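Local coordinates for protein PAN2-PAN3 deadenylation complex catalytic subunit pan2 (Neurospora crassa, PDB 4CZW) that shortens mRNA poly(A) tails as the catalytic exonuclease subunit of the PAN2-PAN3 deadenylation complex, its USP-like domain serving as a structural scaffold, at residues P61-M66 against P264-L269; K144-Y149 against D174-L179; P153-E158 against K406-T411; E160-K165 against N398-M403. All coordinates share one frame; numbering follows the deposited sequence.

Interaction 1: residues P61-M66 against P264-L269; sequences PLLRNM and PAVLAL
Leu-62 overlaps the side chain of Val-266 and reaches on to Ala-265, the leucine and valine side chains sliding past one another in opposite directions. Its CB lies 3.7 Å from Val-266 CG2. Farther out, Leu-62 CD1 meets the methyl of Ala-265 at 3.7 Å, while that same CD1 stays within 4.0 Å of Val-266 CG2. Leu-63 comes at the valine from the next position on the helix, and its CG is 4.1 Å from Val-266 CG1. The valine is thus shared by branch: with CG1 opposite the backbone N (chi1 175°), CG1 turns to Leu-63 and CG2 mainly to Leu-62. A beta-branched residue suits a strand and offers both methyls close to the backbone; the small Ala-265 lets the end of Leu-62 settle against the chain just before the strand. All four residues are buried, and no hydrogen bond crosses between the segments, so apolar contact alone joins helix and strand here. This is consistent with the helical thumb, here helix 61-71, meeting the beta-sheet palm, as in the USP fold to which this pseudo-enzyme domain belongs. Strand 266-270 pairs antiparallel with strand 385-394, whose Met-391 also touches Val-266. Leu-62 packs further on Leu-159 and Leu-163 of helix 158-163, and Leu-63 on Leu-180 of helix 172-180.

Interaction 2: residues K144-Y149 against D174-L179; sequences KISQDY and DLVKRL
Apolar contact comes first, between the ring of Tyr-149 and Val-176: ring atom CD2 lies 3.7 Å from Val-176 CB, the valine approaching the ring obliquely. Tyr-149 holds CG opposite its backbone N (chi1 -178°), which carries the long ring across toward helix 172-180. The two helical segments run nearly antiparallel, at 158°, their axes approaching to 9.7 Å. Val-176 is short and branched, a shape that fits between closely packed helices. Replacing it by an alanine removes both methyls and would probably open a gap between Ser-146 and the tyrosine ring, leaving that ring freer to shift.

The second kind of contact sets polar oxygens beside methyl groups. Ser-146 OG rests 3.5 Å from Val-176 CG2, and the small serine lets the backbones come near, its CA being 6.2 Å from the CA of Val-176. At the far end of the ring, Tyr-149 OH lies 3.6 Å from Leu-175 CD2. Beyond these segments the side chain of Tyr-149 also packs on Leu-82 and Met-66 and lies about 8 Å from the zinc ion held by His-70, Cys-75, Cys-80 and Cys-83.

No hydrogen bond or salt bridge passes between these two segments, which is consistent with their being held mainly by shape and exclusion of water, the hydroxyls contributing contact surface to a buried interface.

Interaction 3: residues P153-E158 against K406-T411; sequences PPISTE and KTRLDT
The guanidinium group of Arg-408 has Ile-155 O at its edge, in its plane, with NH2 3.7 Å from that oxygen, a separation too long to count as a hydrogen bond. Ser-156 CB approaches the same group obliquely. The serine belongs to an ST turn: its OG accepts from Glu-158 N at 3.2 Å, with an N-H...O angle of 156°, just where helix 158-163 starts. That oxygen is also hydrogen-bonded to Asp-404, which makes a long, weak ion pair with Arg-408. With Ser-156 exchanged for an alanine, Glu-158 N would probably lose this acceptor and Asp-404 its hydroxyl partner, and the turn would be less firmly set. Arginine suits this exposed place because its chain, bent at chi3 (-63°), can lie along the loop while its charge stays near solvent and Asp-404. Ile-155 sets CG2 3.9 Å from Arg-408 CB and also packs on Ala-72, near the zinc site. Leu-409 meets helix 529-541 of the exonuclease region, so segment 406-411 runs between the USP-like scaffold and the nuclease. Two carbons of one isoleucine sit against a single carbonyl: Ile-155 CG2 and CD1 are each 3.6 Å from Arg-408 O.

Interaction 4: residues E160-K165 against N398-M403; sequences ERTLFK and NHRFNM
This is a small surface contact of an arginine against the last turn of a helix: Arg-400, in the loop that follows strand 385-394, lays its guanidinium beside Thr-162 and Leu-163 of helix 158-163. The touching is done by the end of the arginine. Its NH2 lies 3.6 Å from Thr-162 CB, which sits at the edge of the guanidinium and near its plane. The methyl joins in, Thr-162 CG2 being 3.7 Å from the same NH2, and the two side chains cross at about a right angle. More loosely, Arg-400 NH1 stands 4.3 Å from Leu-163 CA. Bends at chi2 (-70°) and chi3 (-54°) turn the flat end of the arginine onto the helix. None of these approaches is a hydrogen bond.

Threonine suits the place because its hydroxyl branch OG1 turns back to bond Glu-158 O within its own helix, while its methyl CG2, with CB, meets the arginine. Just beyond, Lys-165, with positive phi, closes the helix as the C-prime residue of a Schellman motif, in which Leu-166 N bonds to Arg-161 O.

Around the contact, Arg-400 also touches Leu-159 on helix 158-163, Leu-163 packs on Leu-62 of helix 61-71, and Asn-402, farther along the loop, reaches Asn-65 of that helix before helix 404-407 begins.

In the fold
Interactions 1 and 2 are buried: interaction 1 is purely aliphatic, while interaction 2 adds an aromatic ring and two hydroxyls. Interactions 3 and 4 lie nearer the surface, where the guanidinium ends of two arginines meet side-chain carbons and backbone without a hydrogen bond across. Helix 61-71 carries one side of interaction 1 and touches residues of the other three; helix 158-163 carries one side of interaction 4, begins at the end of segment 153-158 and touches residues of interactions 1 and 2. Ala-265 N and Val-266 N probably bond to Arg-178 O and Leu-179 O, joining interactions 1 and 2. Tyr-149 touches Pro-154 and Thr-157, linking the buried helix pair to the more exposed loop.

Interaction 1: residues P61-M66 against P264-L269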
loop_
_atom_site.group_PDB
_atom_site.type_symbol
_atom_site.label_atom_id
_atom_site.label_comp_id
_atom_site.label_asym_id
_atom_site.label_seq_id
_atom_site.Cartn_x
_atom_site.Cartn_y
_atom_site.Cartn_z
ATOM N N PRO A 61 9.271 -7.678 -4.341
ATOM C CA PRO A 61 8.500 -8.902 -4.599
ATOM C C PRO A 61 8.130 -9.692 -3.345
ATOM O O PRO A 61 6.994 -10.153 -3.229
ATOM C CB PRO A 61 9.443 -9.717 -5.486
ATOM C CG PRO A 61 10.210 -8.688 -6.232
ATOM C CD PRO A 61 10.413 -7.551 -5.265
ATOM N N LEU A 62 9.074 -9.839 -2.420
ATOM C CA LEU A 62 8.823 -10.585 -1.193
ATOM C C LEU A 62 7.839 -9.860 -0.281
ATOM O O LEU A 62 7.068 -10.493 0.436
ATOM C CB LEU A 62 10.131 -10.846 -0.448
ATOM C CG LEU A 62 11.065 -11.865 -1.097
ATOM C CD1 LEU A 62 12.337 -12.021 -0.283
ATOM C CD2 LEU A 62 10.359 -13.202 -1.259
ATOM N N LEU A 63 7.868 -8.531 -0.313
ATOM C CA LEU A 63 6.965 -7.733 0.507
ATOM C C LEU A 63 5.559 -7.686 -0.085
ATOM O O LEU A 63 4.572 -7.772 0.645
ATOM C CB LEU A 63 7.504 -6.311 0.680
ATOM C CG LEU A 63 8.738 -6.152 1.569
ATOM C CD1 LEU A 63 9.111 -4.686 1.712
ATOM C CD2 LEU A 63 8.493 -6.782 2.930
ATOM N N ARG A 64 5.472 -7.550 -1.406
ATOM C CA ARG A 64 4.178 -7.470 -2.078
ATOM C C ARG A 64 3.417 -8.787 -1.956
ATOM O O ARG A 64 2.221 -8.797 -1.669
ATOM C CB ARG A 64 4.347 -7.099 -3.556
ATOM C CG ARG A 64 3.029 -6.774 -4.249
ATOM C CD ARG A 64 3.109 -6.936 -5.762
ATOM N NE ARG A 64 3.901 -5.896 -6.411
ATOM C CZ ARG A 64 4.070 -5.801 -7.728
ATOM N NH1 ARG A 64 3.498 -6.684 -8.536
ATOM N NH2 ARG A 64 4.807 -4.824 -8.238
ATOM N N ASN A 65 4.119 -9.895 -2.175
ATOM C CA ASN A 65 3.521 -11.217 -2.037
ATOM C C ASN A 65 3.051 -11.464 -0.608
ATOM O O ASN A 65 1.935 -11.929 -0.383
ATOM C CB ASN A 65 4.515 -12.299 -2.463
ATOM C CG ASN A 65 3.950 -13.699 -2.317
ATOM O OD1 ASN A 65 3.215 -14.177 -3.180
ATOM N ND2 ASN A 65 4.294 -14.363 -1.219
HETATM N N MSE A 66 3.916 -11.136 0.348
HETATM C CA MSE A 66 3.627 -11.299 1.768
HETATM C C MSE A 66 2.298 -10.665 2.167
HETATM O O MSE A 66 1.492 -11.277 2.868
HETATM C CB MSE A 66 4.761 -10.694 2.597
HETATM C CG MSE A 66 4.630 -10.879 4.095
HETATM SE SE MSE A 66 6.042 -9.933 5.049
HETATM C CE MSE A 66 7.566 -10.545 4.005
ATOM N N PRO A 264 18.034 -11.114 7.112
ATOM C CA PRO A 264 16.695 -11.229 6.523
ATOM C C PRO A 264 16.716 -11.286 4.998
ATOM O O PRO A 264 17.644 -10.775 4.371
ATOM C CB PRO A 264 15.991 -9.958 7.007
ATOM C CG PRO A 264 17.094 -8.987 7.241
ATOM C CD PRO A 264 18.238 -9.807 7.761
ATOM N N ALA A 265 15.697 -11.912 4.415
ATOM C CA ALA A 265 15.558 -11.972 2.965
ATOM C C ALA A 265 15.273 -10.583 2.408
ATOM O O ALA A 265 15.686 -10.248 1.298
ATOM C CB ALA A 265 14.457 -12.944 2.575
ATOM N N VAL A 266 14.557 -9.780 3.191
ATOM C CA VAL A 266 14.319 -8.381 2.856
ATOM C C VAL A 266 15.151 -7.491 3.771
ATOM O O VAL A 266 14.953 -7.477 4.987
ATOM C CB VAL A 266 12.831 -8.007 2.983
ATOM C CG1 VAL A 266 12.637 -6.518 2.738
ATOM C CG2 VAL A 266 11.994 -8.825 2.015
ATOM N N LEU A 267 16.084 -6.749 3.185
ATOM C CA LEU A 267 17.022 -5.951 3.965
ATOM C C LEU A 267 16.702 -4.460 3.907
ATOM O O LEU A 267 17.120 -3.760 2.985
ATOM C CB LEU A 267 18.453 -6.198 3.479
ATOM C CG LEU A 267 19.580 -5.590 4.315
ATOM C CD1 LEU A 267 19.569 -6.157 5.725
ATOM C CD2 LEU A 267 20.928 -5.826 3.650
ATOM N N ALA A 268 15.958 -3.981 4.900
ATOM C CA ALA A 268 15.644 -2.560 5.009
ATOM C C ALA A 268 16.725 -1.839 5.809
ATOM O O ALA A 268 17.125 -2.300 6.878
ATOM C CB ALA A 268 14.281 -2.362 5.652
ATOM N N LEU A 269 17.192 -0.708 5.291
ATOM C CA LEU A 269 18.308 0.004 5.907
ATOM C C LEU A 269 18.030 1.493 6.097
ATOM O O LEU A 269 17.622 2.183 5.163
ATOM C CB LEU A 269 19.573 -0.175 5.066
ATOM C CG LEU A 269 20.059 -1.607 4.839
ATOM C CD1 LEU A 269 21.242 -1.625 3.884
ATOM C CD2 LEU A 269 20.421 -2.265 6.162
#

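Interaction 2: residues K144-Y149 against D174-L179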
loop_
_atom_site.group_PDB
_atom_site.type_symbol
_atom_site.label_atom_id
_atom_site.label_comp_id
_atom_site.label_asym_id
_atom_site.label_seq_id
_atom_site.Cartn_x
_atom_site.Cartn_y
_atom_site.Cartn_z
ATOM N N LYS A 144 4.743 -4.304 12.811
ATOM C CA LYS A 144 3.308 -4.561 12.837
ATOM C C LYS A 144 2.891 -5.661 11.865
ATOM O O LYS A 144 2.119 -6.549 12.223
ATOM C CB LYS A 144 2.534 -3.274 12.533
ATOM C CG LYS A 144 2.486 -2.300 13.699
ATOM C CD LYS A 144 1.778 -2.918 14.893
ATOM C CE LYS A 144 1.732 -1.966 16.077
ATOM N NZ LYS A 144 1.058 -2.588 17.252
ATOM N N ILE A 145 3.402 -5.606 10.641
ATOM C CA ILE A 145 3.024 -6.585 9.629
ATOM C C ILE A 145 3.627 -7.955 9.924
ATOM O O ILE A 145 3.160 -8.970 9.411
ATOM C CB ILE A 145 3.447 -6.139 8.213
ATOM C CG1 ILE A 145 4.968 -6.193 8.056
ATOM C CG2 ILE A 145 2.914 -4.746 7.915
ATOM C CD1 ILE A 145 5.449 -5.843 6.666
ATOM N N SER A 146 4.665 -7.980 10.755
ATOM C CA SER A 146 5.296 -9.235 11.141
ATOM C C SER A 146 4.371 -10.043 12.044
ATOM O O SER A 146 4.267 -11.263 11.911
ATOM C CB SER A 146 6.630 -8.977 11.844
ATOM O OG SER A 146 7.310 -10.191 12.111
ATOM N N GLN A 147 3.696 -9.355 12.959
ATOM C CA GLN A 147 2.773 -10.012 13.875
ATOM C C GLN A 147 1.390 -10.155 13.242
ATOM O O GLN A 147 0.603 -11.014 13.641
ATOM C CB GLN A 147 2.685 -9.244 15.198
ATOM C CG GLN A 147 2.048 -7.870 15.093
ATOM C CD GLN A 147 2.176 -7.069 16.375
ATOM O OE1 GLN A 147 3.263 -6.956 16.943
ATOM N NE2 GLN A 147 1.063 -6.514 16.841
ATOM N N ASP A 148 1.100 -9.312 12.254
ATOM C CA ASP A 148 -0.138 -9.429 11.491
ATOM C C ASP A 148 -0.101 -10.672 10.611
ATOM O O ASP A 148 -1.119 -11.335 10.406
ATOM C CB ASP A 148 -0.371 -8.186 10.628
ATOM C CG ASP A 148 -0.849 -6.993 11.433
ATOM O OD1 ASP A 148 -1.381 -7.197 12.543
ATOM O OD2 ASP A 148 -0.702 -5.851 10.947
ATOM N N TYR A 149 1.084 -10.981 10.098
ATOM C CA TYR A 149 1.267 -12.107 9.191
ATOM C C TYR A 149 1.055 -13.444 9.892
ATOM O O TYR A 149 0.568 -14.399 9.288
ATOM C CB TYR A 149 2.664 -12.053 8.569
ATOM C CG TYR A 149 2.946 -13.150 7.567
ATOM C CD1 TYR A 149 2.561 -13.020 6.239
ATOM C CD2 TYR A 149 3.608 -14.311 7.947
ATOM C CE1 TYR A 149 2.820 -14.020 5.319
ATOM C CE2 TYR A 149 3.872 -15.315 7.035
ATOM C CZ TYR A 149 3.476 -15.164 5.723
ATOM O OH TYR A 149 3.738 -16.162 4.810
ATOM N N ASP A 174 8.275 -18.955 11.683
ATOM C CA ASP A 174 9.649 -19.120 11.223
ATOM C C ASP A 174 9.881 -18.375 9.916
ATOM O O ASP A 174 10.974 -17.865 9.662
ATOM C CB ASP A 174 9.982 -20.603 11.042
ATOM C CG ASP A 174 9.729 -21.415 12.294
ATOM O OD1 ASP A 174 9.756 -20.834 13.400
ATOM O OD2 ASP A 174 9.502 -22.638 12.174
ATOM N N LEU A 175 8.842 -18.312 9.089
ATOM C CA LEU A 175 8.956 -17.723 7.762
ATOM C C LEU A 175 9.104 -16.206 7.813
ATOM O O LEU A 175 10.015 -15.646 7.206
ATOM C CB LEU A 175 7.745 -18.097 6.909
ATOM C CG LEU A 175 7.904 -17.749 5.431
ATOM C CD1 LEU A 175 9.164 -18.404 4.894
ATOM C CD2 LEU A 175 6.684 -18.179 4.635
ATOM N N VAL A 176 8.206 -15.547 8.541
ATOM C CA VAL A 176 8.219 -14.091 8.636
ATOM C C VAL A 176 9.486 -13.608 9.344
ATOM O O VAL A 176 9.927 -12.474 9.151
ATOM C CB VAL A 176 6.966 -13.560 9.374
ATOM C CG1 VAL A 176 7.014 -13.913 10.855
ATOM C CG2 VAL A 176 6.821 -12.056 9.181
ATOM N N LYS A 177 10.079 -14.484 10.148
ATOM C CA LYS A 177 11.311 -14.166 10.856
ATOM C C LYS A 177 12.497 -14.185 9.897
ATOM O O LYS A 177 13.376 -13.326 9.960
ATOM C CB LYS A 177 11.534 -15.150 12.005
ATOM C CG LYS A 177 12.698 -14.803 12.914
ATOM C CD LYS A 177 12.754 -15.742 14.108
ATOM C CE LYS A 177 13.899 -15.384 15.041
ATOM N NZ LYS A 177 15.216 -15.482 14.358
ATOM N N ARG A 178 12.508 -15.165 9.001
ATOM C CA ARG A 178 13.575 -15.295 8.015
ATOM C C ARG A 178 13.468 -14.205 6.948
ATOM O O ARG A 178 14.448 -13.872 6.281
ATOM C CB ARG A 178 13.531 -16.684 7.370
ATOM C CG ARG A 178 14.693 -16.988 6.434
ATOM C CD ARG A 178 14.669 -18.438 5.977
ATOM N NE ARG A 178 15.765 -18.741 5.061
ATOM C CZ ARG A 178 16.048 -19.959 4.611
ATOM N NH1 ARG A 178 15.316 -20.997 4.994
ATOM N NH2 ARG A 178 17.064 -20.141 3.778
ATOM N N LEU A 179 12.272 -13.642 6.806
ATOM C CA LEU A 179 12.008 -12.642 5.777
ATOM C C LEU A 179 12.367 -11.223 6.212
ATOM O O LEU A 179 12.879 -10.438 5.414
ATOM C CB LEU A 179 10.535 -12.694 5.363
ATOM C CG LEU A 179 10.103 -13.894 4.517
ATOM C CD1 LEU A 179 8.589 -14.028 4.508
ATOM C CD2 LEU A 179 10.636 -13.765 3.099
#

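Interaction 3: residues P153-E158 against K406-T411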
loop_
_atom_site.group_PDB
_atom_site.type_symbol
_atom_site.label_atom_id
_atom_site.label_comp_id
_atom_site.label_asym_id
_atom_site.label_seq_id
_atom_site.Cartn_x
_atom_site.Cartn_y
_atom_site.Cartn_z
ATOM N N PRO A 153 -3.125 -17.925 9.266
ATOM C CA PRO A 153 -2.368 -18.621 8.218
ATOM C C PRO A 153 -2.584 -18.021 6.831
ATOM O O PRO A 153 -3.724 -17.930 6.378
ATOM C CB PRO A 153 -2.918 -20.048 8.279
ATOM C CG PRO A 153 -3.397 -20.203 9.678
ATOM C CD PRO A 153 -3.936 -18.857 10.069
ATOM N N PRO A 154 -1.493 -17.613 6.166
ATOM C CA PRO A 154 -1.571 -17.043 4.817
ATOM C C PRO A 154 -2.082 -18.058 3.801
ATOM O O PRO A 154 -2.010 -19.262 4.050
ATOM C CB PRO A 154 -0.122 -16.645 4.518
ATOM C CG PRO A 154 0.698 -17.529 5.392
ATOM C CD PRO A 154 -0.104 -17.705 6.646
ATOM N N ILE A 155 -2.592 -17.570 2.675
ATOM C CA ILE A 155 -3.145 -18.434 1.638
ATOM C C ILE A 155 -2.093 -19.399 1.098
ATOM O O ILE A 155 -2.377 -20.574 0.863
ATOM C CB ILE A 155 -3.728 -17.610 0.472
ATOM C CG1 ILE A 155 -4.835 -16.683 0.978
ATOM C CG2 ILE A 155 -4.268 -18.523 -0.617
ATOM C CD1 ILE A 155 -6.022 -17.415 1.565
ATOM N N SER A 156 -0.873 -18.903 0.916
ATOM C CA SER A 156 0.193 -19.728 0.366
ATOM C C SER A 156 1.583 -19.256 0.782
ATOM O O SER A 156 1.891 -18.065 0.738
ATOM C CB SER A 156 0.099 -19.758 -1.160
ATOM O OG SER A 156 1.124 -20.560 -1.720
ATOM N N THR A 157 2.415 -20.208 1.191
ATOM C CA THR A 157 3.818 -19.943 1.475
ATOM C C THR A 157 4.679 -20.684 0.462
ATOM O O THR A 157 5.834 -21.013 0.729
ATOM C CB THR A 157 4.210 -20.377 2.900
ATOM O OG1 THR A 157 4.033 -21.792 3.040
ATOM C CG2 THR A 157 3.353 -19.659 3.932
ATOM N N GLU A 158 4.097 -20.942 -0.707
ATOM C CA GLU A 158 4.745 -21.734 -1.745
ATOM C C GLU A 158 5.941 -21.015 -2.361
ATOM O O GLU A 158 6.941 -21.644 -2.709
ATOM C CB GLU A 158 3.735 -22.097 -2.837
ATOM C CG GLU A 158 4.259 -23.072 -3.878
ATOM C CD GLU A 158 4.511 -24.455 -3.309
ATOM O OE1 GLU A 158 3.897 -24.801 -2.276
ATOM O OE2 GLU A 158 5.325 -25.200 -3.896
ATOM N N LYS A 406 -4.920 -15.104 -5.137
ATOM C CA LYS A 406 -6.062 -14.786 -5.982
ATOM C C LYS A 406 -6.807 -16.059 -6.367
ATOM O O LYS A 406 -8.038 -16.095 -6.371
ATOM C CB LYS A 406 -5.603 -14.031 -7.231
ATOM C CG LYS A 406 -6.721 -13.385 -8.029
ATOM C CD LYS A 406 -6.152 -12.491 -9.121
ATOM C CE LYS A 406 -7.249 -11.768 -9.881
ATOM N NZ LYS A 406 -6.684 -10.842 -10.902
ATOM N N THR A 407 -6.048 -17.105 -6.682
ATOM C CA THR A 407 -6.612 -18.393 -7.068
ATOM C C THR A 407 -7.445 -19.004 -5.944
ATOM O O THR A 407 -8.575 -19.441 -6.163
ATOM C CB THR A 407 -5.508 -19.389 -7.476
ATOM O OG1 THR A 407 -4.840 -18.909 -8.650
ATOM C CG2 THR A 407 -6.097 -20.760 -7.760
ATOM N N ARG A 408 -6.885 -19.029 -4.739
ATOM C CA ARG A 408 -7.593 -19.566 -3.584
ATOM C C ARG A 408 -7.993 -18.454 -2.619
ATOM O O ARG A 408 -7.795 -18.566 -1.409
ATOM C CB ARG A 408 -6.738 -20.613 -2.869
ATOM C CG ARG A 408 -6.454 -21.848 -3.711
ATOM C CD ARG A 408 -5.837 -22.961 -2.880
ATOM N NE ARG A 408 -4.536 -22.589 -2.334
ATOM C CZ ARG A 408 -3.383 -22.770 -2.968
ATOM N NH1 ARG A 408 -3.366 -23.316 -4.177
ATOM N NH2 ARG A 408 -2.244 -22.402 -2.396
ATOM N N LEU A 409 -8.556 -17.384 -3.170
ATOM C CA LEU A 409 -9.038 -16.259 -2.377
ATOM C C LEU A 409 -10.167 -16.680 -1.441
ATOM O O LEU A 409 -11.111 -17.350 -1.857
ATOM C CB LEU A 409 -9.511 -15.132 -3.298
ATOM C CG LEU A 409 -10.229 -13.941 -2.659
ATOM C CD1 LEU A 409 -9.278 -13.141 -1.786
ATOM C CD2 LEU A 409 -10.855 -13.059 -3.730
ATOM N N ASP A 410 -10.065 -16.287 -0.174
ATOM C CA ASP A 410 -11.103 -16.599 0.802
ATOM C C ASP A 410 -12.300 -15.674 0.613
ATOM O O ASP A 410 -12.148 -14.455 0.536
ATOM C CB ASP A 410 -10.558 -16.483 2.227
ATOM C CG ASP A 410 -11.540 -16.982 3.267
ATOM O OD1 ASP A 410 -12.395 -16.188 3.710
ATOM O OD2 ASP A 410 -11.458 -18.172 3.642
ATOM N N THR A 411 -13.492 -16.261 0.541
ATOM C CA THR A 411 -14.702 -15.505 0.236
ATOM C C THR A 411 -15.732 -15.561 1.361
ATOM O O THR A 411 -16.893 -15.203 1.165
ATOM C CB THR A 411 -15.366 -16.021 -1.054
ATOM O OG1 THR A 411 -15.847 -17.355 -0.845
ATOM C CG2 THR A 411 -14.371 -16.020 -2.206
#

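Interaction 4: residues E160-K165 against N398-M403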
loop_
_atom_site.group_PDB
_atom_site.type_symbol
_atom_site.label_atom_id
_atom_site.label_comp_id
_atom_site.label_asym_id
_atom_site.label_seq_id
_atom_site.Cartn_x
_atom_site.Cartn_y
_atom_site.Cartn_z
ATOM N N GLU A 160 7.941 -18.740 -0.874
ATOM C CA GLU A 160 9.036 -18.727 0.086
ATOM C C GLU A 160 9.653 -20.112 0.252
ATOM O O GLU A 160 10.864 -20.241 0.440
ATOM C CB GLU A 160 8.551 -18.204 1.438
ATOM C CG GLU A 160 7.986 -16.788 1.413
ATOM C CD GLU A 160 6.518 -16.741 1.027
ATOM O OE1 GLU A 160 6.021 -17.718 0.430
ATOM O OE2 GLU A 160 5.857 -15.724 1.326
ATOM N N ARG A 161 8.817 -21.143 0.183
ATOM C CA ARG A 161 9.283 -22.519 0.297
ATOM C C ARG A 161 10.209 -22.868 -0.863
ATOM O O ARG A 161 11.247 -23.502 -0.674
ATOM C CB ARG A 161 8.101 -23.489 0.337
ATOM C CG ARG A 161 8.491 -24.926 0.642
ATOM C CD ARG A 161 7.354 -25.886 0.335
ATOM N NE ARG A 161 7.035 -25.903 -1.090
ATOM C CZ ARG A 161 7.653 -26.669 -1.984
ATOM N NH1 ARG A 161 8.628 -27.481 -1.603
ATOM N NH2 ARG A 161 7.297 -26.619 -3.261
ATOM N N THR A 162 9.823 -22.445 -2.061
ATOM C CA THR A 162 10.633 -22.660 -3.254
ATOM C C THR A 162 11.908 -21.823 -3.194
ATOM O O THR A 162 12.992 -22.299 -3.532
ATOM C CB THR A 162 9.850 -22.311 -4.535
ATOM O OG1 THR A 162 8.680 -23.134 -4.621
ATOM C CG2 THR A 162 10.711 -22.530 -5.771
ATOM N N LEU A 163 11.764 -20.576 -2.755
ATOM C CA LEU A 163 12.892 -19.658 -2.634
ATOM C C LEU A 163 13.950 -20.186 -1.672
ATOM O O LEU A 163 15.139 -20.210 -1.993
ATOM C CB LEU A 163 12.410 -18.282 -2.168
ATOM C CG LEU A 163 13.494 -17.255 -1.833
ATOM C CD1 LEU A 163 14.302 -16.900 -3.070
ATOM C CD2 LEU A 163 12.881 -16.010 -1.211
ATOM N N PHE A 164 13.511 -20.614 -0.493
ATOM C CA PHE A 164 14.421 -21.107 0.532
ATOM C C PHE A 164 14.717 -22.593 0.348
ATOM O O PHE A 164 15.381 -23.211 1.182
ATOM C CB PHE A 164 13.841 -20.845 1.923
ATOM C CG PHE A 164 13.633 -19.388 2.224
ATOM C CD1 PHE A 164 14.523 -18.436 1.752
ATOM C CD2 PHE A 164 12.543 -18.968 2.968
ATOM C CE1 PHE A 164 14.333 -17.094 2.023
ATOM C CE2 PHE A 164 12.348 -17.626 3.242
ATOM C CZ PHE A 164 13.245 -16.688 2.769
ATOM N N LYS A 165 14.220 -23.152 -0.754
ATOM C CA LYS A 165 14.464 -24.543 -1.131
ATOM C C LYS A 165 14.094 -25.530 -0.028
ATOM O O LYS A 165 14.781 -26.530 0.181
ATOM C CB LYS A 165 15.928 -24.733 -1.537
ATOM C CG LYS A 165 16.311 -23.985 -2.802
ATOM C CD LYS A 165 17.781 -24.166 -3.140
ATOM C CE LYS A 165 18.139 -23.435 -4.424
ATOM N NZ LYS A 165 19.588 -23.546 -4.744
ATOM N N ASN A 398 14.103 -12.105 -7.070
ATOM C CA ASN A 398 13.762 -11.221 -8.179
ATOM C C ASN A 398 12.903 -11.930 -9.220
ATOM O O ASN A 398 13.066 -13.128 -9.456
ATOM C CB ASN A 398 15.026 -10.665 -8.837
ATOM C CG ASN A 398 15.761 -9.680 -7.952
ATOM O OD1 ASN A 398 15.196 -9.140 -7.002
ATOM N ND2 ASN A 398 17.027 -9.432 -8.269
ATOM N N HIS A 399 11.987 -11.179 -9.827
ATOM C CA HIS A 399 11.111 -11.680 -10.887
ATOM C C HIS A 399 10.260 -12.864 -10.429
ATOM O O HIS A 399 9.818 -13.673 -11.246
ATOM C CB HIS A 399 11.935 -12.073 -12.117
ATOM C CG HIS A 399 13.094 -11.164 -12.381
ATOM N ND1 HIS A 399 12.941 -9.880 -12.858
ATOM C CD2 HIS A 399 14.427 -11.352 -12.231
ATOM C CE1 HIS A 399 14.129 -9.317 -12.990
ATOM N NE2 HIS A 399 15.047 -10.190 -12.617
ATOM N N ARG A 400 10.029 -12.957 -9.123
ATOM C CA ARG A 400 9.230 -14.039 -8.557
ATOM C C ARG A 400 7.873 -13.533 -8.078
ATOM O O ARG A 400 7.758 -12.411 -7.584
ATOM C CB ARG A 400 9.977 -14.707 -7.402
ATOM C CG ARG A 400 11.221 -15.476 -7.815
ATOM C CD ARG A 400 10.863 -16.733 -8.590
ATOM N NE ARG A 400 9.922 -17.574 -7.855
ATOM C CZ ARG A 400 10.276 -18.460 -6.930
ATOM N NH1 ARG A 400 11.555 -18.624 -6.619
ATOM N NH2 ARG A 400 9.350 -19.183 -6.313
ATOM N N PHE A 401 6.850 -14.368 -8.224
ATOM C CA PHE A 401 5.507 -14.025 -7.771
ATOM C C PHE A 401 4.664 -15.283 -7.570
ATOM O O PHE A 401 5.009 -16.357 -8.064
ATOM C CB PHE A 401 4.822 -13.081 -8.763
ATOM C CG PHE A 401 4.524 -13.710 -10.095
ATOM C CD1 PHE A 401 5.499 -13.785 -11.075
ATOM C CD2 PHE A 401 3.263 -14.215 -10.371
ATOM C CE1 PHE A 401 5.226 -14.360 -12.303
ATOM C CE2 PHE A 401 2.983 -14.791 -11.595
ATOM C CZ PHE A 401 3.966 -14.863 -12.562
ATOM N N ASN A 402 3.561 -15.140 -6.844
ATOM C CA ASN A 402 2.658 -16.256 -6.590
ATOM C C ASN A 402 1.202 -15.796 -6.620
ATOM O O ASN A 402 0.828 -14.854 -5.924
ATOM C CB ASN A 402 2.987 -16.912 -5.248
ATOM C CG ASN A 402 2.119 -18.118 -4.960
ATOM O OD1 ASN A 402 1.128 -18.021 -4.238
ATOM N ND2 ASN A 402 2.488 -19.263 -5.523
HETATM N N MSE A 403 0.387 -16.468 -7.427
HETATM C CA MSE A 403 -0.988 -16.033 -7.661
HETATM C C MSE A 403 -2.016 -16.844 -6.877
HETATM O O MSE A 403 -3.215 -16.752 -7.141
HETATM C CB MSE A 403 -1.314 -16.105 -9.155
HETATM C CG MSE A 403 -0.436 -15.227 -10.032
HETATM SE SE MSE A 403 -0.602 -13.335 -9.596
HETATM C CE MSE A 403 -2.534 -13.153 -9.790
#